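Local coordinates for protein DyP2 (Amycolatopsis sp. ATCC 39116, PDB 4G2C) that probably oxidises dyes and lignin-related compounds with hydrogen peroxide, as a heme enzyme of the dye-decolorizing peroxidase family that also binds manganese, at residues N332-K340 against I351-S359; S136-A144 against K477-P485. All coordinates share one frame; numbering follows the deposited sequence.

Contact 1: residues N332-K340 against I351-S359; sequences NDFSYDSDK and IRKTNPRGS. With HEM (protoporphyrin IX containing Fe), chain C; ACT (acetate ion), chain K; ACT (acetate ion), chain H.
The propionate end of the heme pocket is where Arg357 meets Asn332 and Phe334. The guanidinium of Arg357 is held on several sides. Arg357 NH2 gives nearly straight bonds to Asn332 OD1 (2.8 Å) and to propionate oxygen O2D of the heme (2.7 Å). Arg357 NH1 is shared between two backbone carbonyls, Asn332 O and Phe334 O. The flat group also lies on one face of the Phe334 ring, with planes 9° apart and Arg357 CZ 3.7 Å from the ring centroid. This off-centre cation-pi stack and the in-plane bonds together fix the rotation of the guanidinium. Arg357 NE completes the set by donating to a water, 2.8 Å away. The same water hydrogen-bonds Tyr336 OH and lies near Asn355 O and O2D of the heme. Asn355 ND2 holds the other oxygen of that propionate, O1D.

Tyr336 takes Arg352 over one face, with Arg352 CG 4.0 Å from the ring centroid, and its CE2 meets Arg357 CD obliquely. With CG anti to the backbone N (chi1 -169°) and the chain extended to NE, Arg352 runs along Tyr336 in the opposite direction. Its guanidinium stacks on the ring, planes 23° apart, and reaches Asp339. There NH1 and NH2 both bond end-on to Asp339 O, and Arg352 NH1 makes a longer salt bridge to Asp339 OD2 (3.4 Å). That carboxylate is also bonded to Thr319 and to the backbone of Cys345. Ile351 packs CG1 against Tyr336 OH, while its CG2 faces the heme. The arrangement is an arginine-anchored propionate site in a heme peroxidase pocket.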
loop_
_atom_site.group_PDB
_atom_site.type_symbol
_atom_site.label_atom_id
_atom_site.label_comp_id
_atom_site.label_asym_id
_atom_site.label_seq_id
_atom_site.Cartn_x
_atom_site.Cartn_y
_atom_site.Cartn_z
ATOM N N ASN A 332 -8.374 -2.984 14.824
ATOM C CA ASN A 332 -8.277 -3.871 13.665
ATOM C C ASN A 332 -8.673 -5.318 13.989
ATOM O O ASN A 332 -8.596 -6.199 13.131
ATOM C CB ASN A 332 -6.860 -3.859 13.069
ATOM C CG ASN A 332 -6.839 -4.337 11.633
ATOM O OD1 ASN A 332 -7.716 -3.984 10.854
ATOM N ND2 ASN A 332 -5.856 -5.161 11.282
ATOM N N ASP A 333 -9.090 -5.555 15.229
ATOM C CA ASP A 333 -9.440 -6.888 15.686
ATOM C C ASP A 333 -10.901 -7.236 15.393
ATOM O O ASP A 333 -11.741 -7.250 16.293
ATOM C CB ASP A 333 -9.185 -6.994 17.183
ATOM C CG ASP A 333 -8.999 -8.414 17.625
ATOM O OD1 ASP A 333 -8.883 -9.280 16.735
ATOM O OD2 ASP A 333 -8.968 -8.662 18.845
ATOM N N PHE A 334 -11.193 -7.508 14.127
ATOM C CA PHE A 334 -12.543 -7.884 13.706
ATOM C C PHE A 334 -12.476 -8.740 12.441
ATOM O O PHE A 334 -11.487 -8.706 11.699
ATOM C CB PHE A 334 -13.377 -6.636 13.385
ATOM C CG PHE A 334 -12.813 -5.810 12.258
ATOM C CD1 PHE A 334 -13.100 -6.131 10.926
ATOM C CD2 PHE A 334 -11.954 -4.751 12.523
ATOM C CE1 PHE A 334 -12.567 -5.389 9.877
ATOM C CE2 PHE A 334 -11.397 -4.002 11.478
ATOM C CZ PHE A 334 -11.710 -4.314 10.151
ATOM N N SER A 335 -13.540 -9.500 12.210
ATOM C CA SER A 335 -13.748 -10.231 10.970
ATOM C C SER A 335 -15.179 -9.933 10.576
ATOM O O SER A 335 -15.871 -9.193 11.264
ATOM C CB SER A 335 -13.579 -11.746 11.175
ATOM O OG SER A 335 -14.688 -12.301 11.872
ATOM N N TYR A 336 -15.634 -10.526 9.478
ATOM C CA TYR A 336 -17.002 -10.330 9.023
ATOM C C TYR A 336 -17.911 -11.533 9.321
ATOM O O TYR A 336 -18.962 -11.690 8.695
ATOM C CB TYR A 336 -17.000 -10.034 7.525
ATOM C CG TYR A 336 -16.165 -8.838 7.195
ATOM C CD1 TYR A 336 -16.642 -7.554 7.433
ATOM C CD2 TYR A 336 -14.892 -8.986 6.659
ATOM C CE1 TYR A 336 -15.868 -6.444 7.153
ATOM C CE2 TYR A 336 -14.115 -7.886 6.369
ATOM C CZ TYR A 336 -14.612 -6.616 6.620
ATOM O OH TYR A 336 -13.846 -5.518 6.328
ATOM N N ASP A 337 -17.496 -12.373 10.269
ATOM C CA ASP A 337 -18.208 -13.615 10.564
ATOM C C ASP A 337 -19.571 -13.373 11.220
ATOM O O ASP A 337 -20.420 -14.252 11.213
ATOM C CB ASP A 337 -17.340 -14.550 11.427
ATOM C CG ASP A 337 -16.218 -15.207 10.633
ATOM O OD1 ASP A 337 -16.214 -15.093 9.385
ATOM O OD2 ASP A 337 -15.337 -15.835 11.250
ATOM N N SER A 338 -19.763 -12.188 11.797
ATOM C CA SER A 338 -21.074 -11.763 12.290
ATOM C C SER A 338 -21.712 -10.741 11.371
ATOM O O SER A 338 -22.547 -9.946 11.816
ATOM C CB SER A 338 -20.968 -11.151 13.685
ATOM O OG SER A 338 -20.605 -12.118 14.647
ATOM N N ASP A 339 -21.336 -10.779 10.094
ATOM C CA ASP A 339 -21.775 -9.793 9.103
ATOM C C ASP A 339 -21.823 -10.487 7.727
ATOM O O ASP A 339 -21.566 -9.879 6.691
ATOM C CB ASP A 339 -20.773 -8.628 9.089
ATOM C CG ASP A 339 -21.299 -7.371 8.386
ATOM O OD1 ASP A 339 -22.466 -7.326 7.937
ATOM O OD2 ASP A 339 -20.526 -6.392 8.309
ATOM N N LYS A 340 -22.146 -11.771 7.730
ATOM C CA LYS A 340 -22.133 -12.584 6.510
ATOM C C LYS A 340 -23.156 -12.130 5.464
ATOM O O LYS A 340 -23.046 -12.477 4.292
ATOM C CB LYS A 340 -22.339 -14.067 6.857
ATOM C CG LYS A 340 -21.178 -14.689 7.644
ATOM C CD LYS A 340 -21.385 -16.185 7.838
ATOM C CE LYS A 340 -20.188 -16.846 8.525
ATOM N NZ LYS A 340 -20.406 -17.032 9.995
ATOM N N ILE A 351 -12.337 -2.086 2.015
ATOM C CA ILE A 351 -11.523 -3.002 2.809
ATOM C C ILE A 351 -12.059 -4.436 2.789
ATOM O O ILE A 351 -11.297 -5.388 2.989
ATOM C CB ILE A 351 -11.333 -2.507 4.280
ATOM C CG1 ILE A 351 -12.653 -2.551 5.072
ATOM C CG2 ILE A 351 -10.718 -1.106 4.300
ATOM C CD1 ILE A 351 -12.466 -2.277 6.588
ATOM N N ARG A 352 -13.362 -4.591 2.539
ATOM C CA ARG A 352 -13.977 -5.917 2.512
ATOM C C ARG A 352 -13.695 -6.588 1.164
ATOM O O ARG A 352 -13.410 -7.782 1.113
ATOM C CB ARG A 352 -15.490 -5.848 2.802
ATOM C CG ARG A 352 -16.135 -7.232 3.040
ATOM C CD ARG A 352 -17.601 -7.176 3.551
ATOM N NE ARG A 352 -18.145 -8.519 3.758
ATOM C CZ ARG A 352 -19.108 -8.835 4.623
ATOM N NH1 ARG A 352 -19.672 -7.902 5.383
ATOM N NH2 ARG A 352 -19.507 -10.098 4.730
ATOM N N LYS A 353 -13.770 -5.804 0.088
ATOM C CA LYS A 353 -13.338 -6.225 -1.244
ATOM C C LYS A 353 -11.865 -6.678 -1.198
ATOM O O LYS A 353 -11.512 -7.721 -1.742
ATOM C CB LYS A 353 -13.470 -5.079 -2.264
ATOM C CG LYS A 353 -14.889 -4.698 -2.734
ATOM C CD LYS A 353 -15.567 -5.756 -3.655
ATOM C CE LYS A 353 -15.040 -5.706 -5.075
ATOM N NZ LYS A 353 -15.750 -6.588 -6.040
ATOM N N THR A 354 -11.018 -5.895 -0.536
ATOM C CA THR A 354 -9.577 -6.112 -0.614
ATOM C C THR A 354 -9.031 -7.013 0.502
ATOM O O THR A 354 -7.888 -7.462 0.454
ATOM C CB THR A 354 -8.823 -4.784 -0.647
ATOM O OG1 THR A 354 -9.031 -4.083 0.583
ATOM C CG2 THR A 354 -9.339 -3.931 -1.804
ATOM N N ASN A 355 -9.856 -7.260 1.507
ATOM C CA ASN A 355 -9.565 -8.265 2.519
ATOM C C ASN A 355 -10.853 -8.715 3.182
ATOM O O ASN A 355 -11.270 -8.159 4.205
ATOM C CB ASN A 355 -8.578 -7.753 3.570
ATOM C CG ASN A 355 -8.290 -8.788 4.645
ATOM O OD1 ASN A 355 -8.749 -9.931 4.549
ATOM N ND2 ASN A 355 -7.519 -8.402 5.670
ATOM N N PRO A 356 -11.494 -9.724 2.588
ATOM C CA PRO A 356 -12.687 -10.366 3.136
ATOM C C PRO A 356 -12.437 -11.068 4.478
ATOM O O PRO A 356 -13.394 -11.530 5.087
ATOM C CB PRO A 356 -13.042 -11.427 2.073
ATOM C CG PRO A 356 -12.261 -11.059 0.848
ATOM C CD PRO A 356 -11.026 -10.372 1.348
ATOM N N ARG A 357 -11.189 -11.169 4.919
ATOM C CA ARG A 357 -10.893 -11.769 6.219
ATOM C C ARG A 357 -11.565 -13.131 6.409
ATOM O O ARG A 357 -12.137 -13.409 7.466
ATOM C CB ARG A 357 -11.280 -10.808 7.358
ATOM C CG ARG A 357 -10.474 -9.511 7.339
ATOM C CD ARG A 357 -10.847 -8.523 8.445
ATOM N NE ARG A 357 -10.140 -7.260 8.218
ATOM C CZ ARG A 357 -9.528 -6.535 9.157
ATOM N NH1 ARG A 357 -9.556 -6.895 10.433
ATOM N NH2 ARG A 357 -8.900 -5.420 8.809
ATOM N N GLY A 358 -11.508 -13.972 5.380
ATOM C CA GLY A 358 -12.017 -15.332 5.483
ATOM C C GLY A 358 -13.476 -15.522 5.074
ATOM O O GLY A 358 -14.001 -16.633 5.117
ATOM N N SER A 359 -14.129 -14.443 4.657
ATOM C CA SER A 359 -15.533 -14.507 4.282
ATOM C C SER A 359 -15.755 -14.437 2.767
ATOM O O SER A 359 -16.901 -14.364 2.314
ATOM C CB SER A 359 -16.291 -13.357 4.946
ATOM O OG SER A 359 -15.871 -12.118 4.400
HETATM C CHA HEM C . -7.187 -0.301 3.479
HETATM C CHB HEM C . -7.904 3.849 1.051
HETATM C CHC HEM C . -5.662 2.022 -2.852
HETATM C CHD HEM C . -5.666 -2.320 -0.713
HETATM C C1A HEM C . -7.562 0.985 3.173
HETATM C C2A HEM C . -8.209 1.908 4.083
HETATM C C3A HEM C . -8.398 3.049 3.408
HETATM C C4A HEM C . -7.880 2.891 2.060
HETATM C CMA HEM C . -9.054 4.329 3.953
HETATM C CAA HEM C . -8.588 1.592 5.557
HETATM C CBA HEM C . -7.373 1.833 6.457
HETATM C CGA HEM C . -6.467 0.625 6.525
HETATM O O1A HEM C . -6.932 -0.483 6.851
HETATM O O2A HEM C . -5.255 0.754 6.255
HETATM C C1B HEM C . -7.375 3.739 -0.227
HETATM C C2B HEM C . -7.341 4.761 -1.272
HETATM C C3B HEM C . -6.714 4.236 -2.343
HETATM C C4B HEM C . -6.317 2.889 -2.016
HETATM C CMB HEM C . -7.951 6.181 -1.148
HETATM C CAB HEM C . -6.394 4.888 -3.707
HETATM C CBB HEM C . -6.366 6.216 -3.843
HETATM C C1C HEM C . -5.541 0.667 -2.639
HETATM C C2C HEM C . -5.131 -0.318 -3.627
HETATM C C3C HEM C . -5.118 -1.517 -3.021
HETATM C C4C HEM C . -5.523 -1.323 -1.643
HETATM C CMC HEM C . -4.740 -0.018 -5.103
HETATM C CAC HEM C . -4.787 -2.890 -3.654
HETATM C CBC HEM C . -4.859 -3.085 -4.980
HETATM C C1D HEM C . -6.015 -2.171 0.612
HETATM C C2D HEM C . -5.921 -3.220 1.593
HETATM C C3D HEM C . -6.379 -2.568 2.888
HETATM C C4D HEM C . -6.720 -1.216 2.570
HETATM C CMD HEM C . -5.443 -4.664 1.367
HETATM C CAD HEM C . -6.510 -3.207 4.256
HETATM C CBD HEM C . -7.770 -4.043 4.156
HETATM C CGD HEM C . -7.822 -4.797 5.455
HETATM O O1D HEM C . -6.833 -5.516 5.756
HETATM O O2D HEM C . -8.832 -4.626 6.189
HETATM N NA HEM C . -7.369 1.612 1.963
HETATM N NB HEM C . -6.737 2.620 -0.727
HETATM N NC HEM C . -5.774 0.016 -1.437
HETATM N ND HEM C . -6.487 -1.017 1.228
HETATM FE FE HEM C . -6.785 0.831 0.190
HETATM C C ACT K . -24.793 -12.123 9.801
HETATM O O ACT K . -23.854 -12.936 10.013
HETATM O OXT ACT K . -24.715 -11.337 8.818
HETATM C CH3 ACT K . -25.987 -12.073 10.689
HETATM C C ACT H . -13.562 -15.659 14.485
HETATM O O ACT H . -14.538 -16.449 14.575
HETATM O OXT ACT H . -13.713 -14.651 13.744
HETATM C CH3 ACT H . -12.280 -15.909 15.230
HETATM O O HOH W 1 -11.227 -6.096 5.876
HETATM O O HOH W 2 -14.817 -12.949 8.306
#

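Contact 2: residues S136-A144 against K477-P485; sequences SFTAGAKAA and KGGEYFFMP
Tyr481 and Ala141 form the centre of this contact. CB of Ala141 stands over the middle of one face of the Tyr481 ring, 4.1 Å from the centroid, a CH-pi contact. Ser136 O comes to the ring edge at Tyr481 CD2 (3.4 Å). Ala144 CB touches the far end, 3.8 Å from Tyr481 OH. The phenol oxygen also has a weak bond to Glu417, which also bonds Ser136 OG.

Glu480 OE2 accepts a nearly straight bond from Ala141 N (3.0 Å, 172°). The donor approaches on the syn side, 33° out of the carboxylate plane. The anti lone pair of OE2 takes Tyr481 N. The bend at chi2 (56°) folds the carboxylate back to reach both amides. A water joins OE1 to Lys142 N, and another links Lys142 NZ, also bonded to Gln162 O, to Gly479 O.

Beyond Tyr481, Phe137 CE1 packs on Phe483 CB (4.0 Å). The rings of Phe137 and Phe483 also meet Tyr270 of strand 267-278, and a water bridges Phe137 O and Tyr481 O. Gly140, with positive phi, ends helix 135-139 and turns the chain toward Glu480. Strand 474-484 pairs antiparallel with strand 267-278. Glu480 thus satisfies two backbone amides with one oxygen. Its negative charge is probably eased by these donors, and perhaps by Lys142, whose NZ is 4.1 Å from Glu480 OE1, beyond a salt bridge.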
loop_
_atom_site.group_PDB
_atom_site.type_symbol
_atom_site.label_atom_id
_atom_site.label_comp_id
_atom_site.label_asym_id
_atom_site.label_seq_id
_atom_site.Cartn_x
_atom_site.Cartn_y
_atom_site.Cartn_z
ATOM N N SER A 136 4.980 -10.848 -13.967
ATOM C CA SER A 136 4.433 -9.494 -14.020
ATOM C C SER A 136 5.563 -8.493 -13.968
ATOM O O SER A 136 5.600 -7.528 -14.741
ATOM C CB SER A 136 3.477 -9.249 -12.861
ATOM O OG SER A 136 2.478 -10.245 -12.852
ATOM N N PHE A 137 6.486 -8.735 -13.044
ATOM C CA PHE A 137 7.720 -7.969 -12.974
ATOM C C PHE A 137 8.431 -7.950 -14.314
ATOM O O PHE A 137 8.814 -6.884 -14.796
ATOM C CB PHE A 137 8.648 -8.545 -11.907
ATOM C CG PHE A 137 10.040 -7.962 -11.930
ATOM C CD1 PHE A 137 10.275 -6.673 -11.484
ATOM C CD2 PHE A 137 11.107 -8.710 -12.380
ATOM C CE1 PHE A 137 11.548 -6.154 -11.479
ATOM C CE2 PHE A 137 12.378 -8.194 -12.391
ATOM C CZ PHE A 137 12.607 -6.915 -11.943
ATOM N N THR A 138 8.605 -9.121 -14.920
ATOM C CA THR A 138 9.363 -9.194 -16.167
ATOM C C THR A 138 8.690 -8.383 -17.286
ATOM O O THR A 138 9.361 -7.651 -18.027
ATOM C CB THR A 138 9.670 -10.663 -16.637
ATOM O OG1 THR A 138 8.513 -11.258 -17.205
ATOM C CG2 THR A 138 10.151 -11.525 -15.507
ATOM N N ALA A 139 7.368 -8.512 -17.395
ATOM C CA ALA A 139 6.611 -7.849 -18.453
ATOM C C ALA A 139 6.516 -6.346 -18.237
ATOM O O ALA A 139 6.461 -5.584 -19.198
ATOM C CB ALA A 139 5.213 -8.455 -18.566
ATOM N N GLY A 140 6.474 -5.925 -16.970
ATOM C CA GLY A 140 6.387 -4.515 -16.635
ATOM C C GLY A 140 4.949 -4.049 -16.486
ATOM O O GLY A 140 4.033 -4.644 -17.050
ATOM N N ALA A 141 4.748 -2.981 -15.719
ATOM C CA ALA A 141 3.409 -2.462 -15.481
ATOM C C ALA A 141 2.704 -1.971 -16.758
ATOM O O ALA A 141 1.482 -2.035 -16.851
ATOM C CB ALA A 141 3.442 -1.359 -14.419
ATOM N N LYS A 142 3.456 -1.471 -17.736
ATOM C CA LYS A 142 2.805 -1.036 -18.977
ATOM C C LYS A 142 2.061 -2.200 -19.634
ATOM O O LYS A 142 1.041 -1.991 -20.289
ATOM C CB LYS A 142 3.797 -0.448 -19.966
ATOM C CG LYS A 142 4.471 0.817 -19.501
ATOM C CD LYS A 142 5.565 1.221 -20.481
ATOM C CE LYS A 142 6.176 2.547 -20.071
ATOM N NZ LYS A 142 7.309 2.346 -19.124
ATOM N N ALA A 143 2.567 -3.420 -19.452
ATOM C CA ALA A 143 1.952 -4.610 -20.049
ATOM C C ALA A 143 0.764 -5.120 -19.251
ATOM O O ALA A 143 0.018 -5.966 -19.724
ATOM C CB ALA A 143 2.979 -5.730 -20.188
ATOM N N ALA A 144 0.608 -4.612 -18.032
ATOM C CA ALA A 144 -0.454 -5.051 -17.139
ATOM C C ALA A 144 -1.747 -4.263 -17.383
ATOM O O ALA A 144 -2.784 -4.565 -16.818
ATOM C CB ALA A 144 0.003 -4.884 -15.705
ATOM N N LYS A 477 -2.309 7.298 -12.751
ATOM C CA LYS A 477 -1.572 8.274 -13.565
ATOM C C LYS A 477 -0.279 7.710 -14.143
ATOM O O LYS A 477 0.424 8.395 -14.885
ATOM C CB LYS A 477 -1.231 9.523 -12.741
ATOM C CG LYS A 477 -2.427 10.220 -12.139
ATOM C CD LYS A 477 -3.402 10.681 -13.212
ATOM C CE LYS A 477 -2.857 11.868 -13.990
ATOM N NZ LYS A 477 -3.923 12.456 -14.858
ATOM N N GLY A 478 0.045 6.475 -13.778
ATOM C CA GLY A 478 1.274 5.845 -14.224
ATOM C C GLY A 478 1.967 5.143 -13.067
ATOM O O GLY A 478 1.777 5.500 -11.901
ATOM N N GLY A 479 2.787 4.149 -13.386
ATOM C CA GLY A 479 3.455 3.366 -12.363
ATOM C C GLY A 479 4.366 2.340 -12.984
ATOM O O GLY A 479 4.436 2.257 -14.215
ATOM N N GLU A 480 5.069 1.566 -12.150
ATOM C CA GLU A 480 5.972 0.518 -12.653
ATOM C C GLU A 480 6.253 -0.541 -11.593
ATOM O O GLU A 480 6.007 -0.316 -10.399
ATOM C CB GLU A 480 7.287 1.146 -13.169
ATOM C CG GLU A 480 8.302 0.162 -13.751
ATOM C CD GLU A 480 7.748 -0.702 -14.891
ATOM O OE1 GLU A 480 7.843 -0.293 -16.069
ATOM O OE2 GLU A 480 7.236 -1.803 -14.613
ATOM N N TYR A 481 6.763 -1.696 -12.022
ATOM C CA TYR A 481 7.147 -2.756 -11.087
ATOM C C TYR A 481 8.659 -2.835 -10.930
ATOM O O TYR A 481 9.395 -2.729 -11.909
ATOM C CB TYR A 481 6.655 -4.127 -11.553
ATOM C CG TYR A 481 5.168 -4.289 -11.669
ATOM C CD1 TYR A 481 4.312 -3.781 -10.700
ATOM C CD2 TYR A 481 4.612 -4.956 -12.764
ATOM C CE1 TYR A 481 2.932 -3.946 -10.806
ATOM C CE2 TYR A 481 3.243 -5.124 -12.884
ATOM C CZ TYR A 481 2.399 -4.616 -11.904
ATOM O OH TYR A 481 1.030 -4.780 -12.013
ATOM N N PHE A 482 9.103 -3.061 -9.695
ATOM C CA PHE A 482 10.525 -3.097 -9.356
ATOM C C PHE A 482 10.848 -4.289 -8.428
ATOM O O PHE A 482 9.967 -5.001 -7.967
ATOM C CB PHE A 482 10.926 -1.822 -8.612
ATOM C CG PHE A 482 10.671 -0.528 -9.370
ATOM C CD1 PHE A 482 9.413 0.063 -9.372
ATOM C CD2 PHE A 482 11.709 0.129 -10.011
ATOM C CE1 PHE A 482 9.188 1.263 -10.032
ATOM C CE2 PHE A 482 11.490 1.323 -10.670
ATOM C CZ PHE A 482 10.233 1.894 -10.683
ATOM N N PHE A 483 12.121 -4.468 -8.127
ATOM C CA PHE A 483 12.542 -5.423 -7.132
ATOM C C PHE A 483 13.525 -4.681 -6.232
ATOM O O PHE A 483 14.475 -4.073 -6.732
ATOM C CB PHE A 483 13.225 -6.607 -7.828
ATOM C CG PHE A 483 13.612 -7.727 -6.907
ATOM C CD1 PHE A 483 12.649 -8.579 -6.383
ATOM C CD2 PHE A 483 14.938 -7.949 -6.588
ATOM C CE1 PHE A 483 13.007 -9.628 -5.531
ATOM C CE2 PHE A 483 15.306 -8.999 -5.749
ATOM C CZ PHE A 483 14.337 -9.840 -5.218
ATOM N N MET A 484 13.301 -4.687 -4.920
ATOM C CA MET A 484 14.351 -4.220 -4.020
ATOM C C MET A 484 15.272 -5.397 -3.717
ATOM O O MET A 484 14.889 -6.336 -3.032
ATOM C CB MET A 484 13.821 -3.623 -2.709
ATOM C CG MET A 484 12.486 -2.908 -2.764
ATOM S SD MET A 484 12.255 -1.506 -3.879
ATOM C CE MET A 484 11.981 -2.349 -5.423
ATOM N N PRO A 485 16.491 -5.358 -4.253
ATOM C CA PRO A 485 17.447 -6.447 -4.042
ATOM C C PRO A 485 18.131 -6.347 -2.695
ATOM O O PRO A 485 17.986 -5.354 -1.981
ATOM C CB PRO A 485 18.467 -6.231 -5.162
ATOM C CG PRO A 485 18.399 -4.775 -5.439
ATOM C CD PRO A 485 16.983 -4.363 -5.223
HETATM O O HOH W 3 10.094 -4.240 -14.078
HETATM O O HOH W 4 6.441 -1.083 -18.036
HETATM O O HOH W 5 6.252 3.137 -16.461
#

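Overall arrangement
From the N terminus, the chain first enters contact 2 at helix 135-139 and the turn after it, in the DyP alpha+beta barrel domain. More than 300 residues later, strand 474-484 returns to close that long loop. Contact 1 lies wholly within it. It closes a short loop of its own, with ten residues between 332-340 and 351-359, and joins the segment before helix 350-354 to that helix and its exit. The two contacts do not touch: their centres are 29 Å apart and their nearest atoms about 15 Å. Contact 1 borders the heme, whereas contact 2 ties the N-terminal part of the chain to the sheet containing strands 267-278 and 474-484.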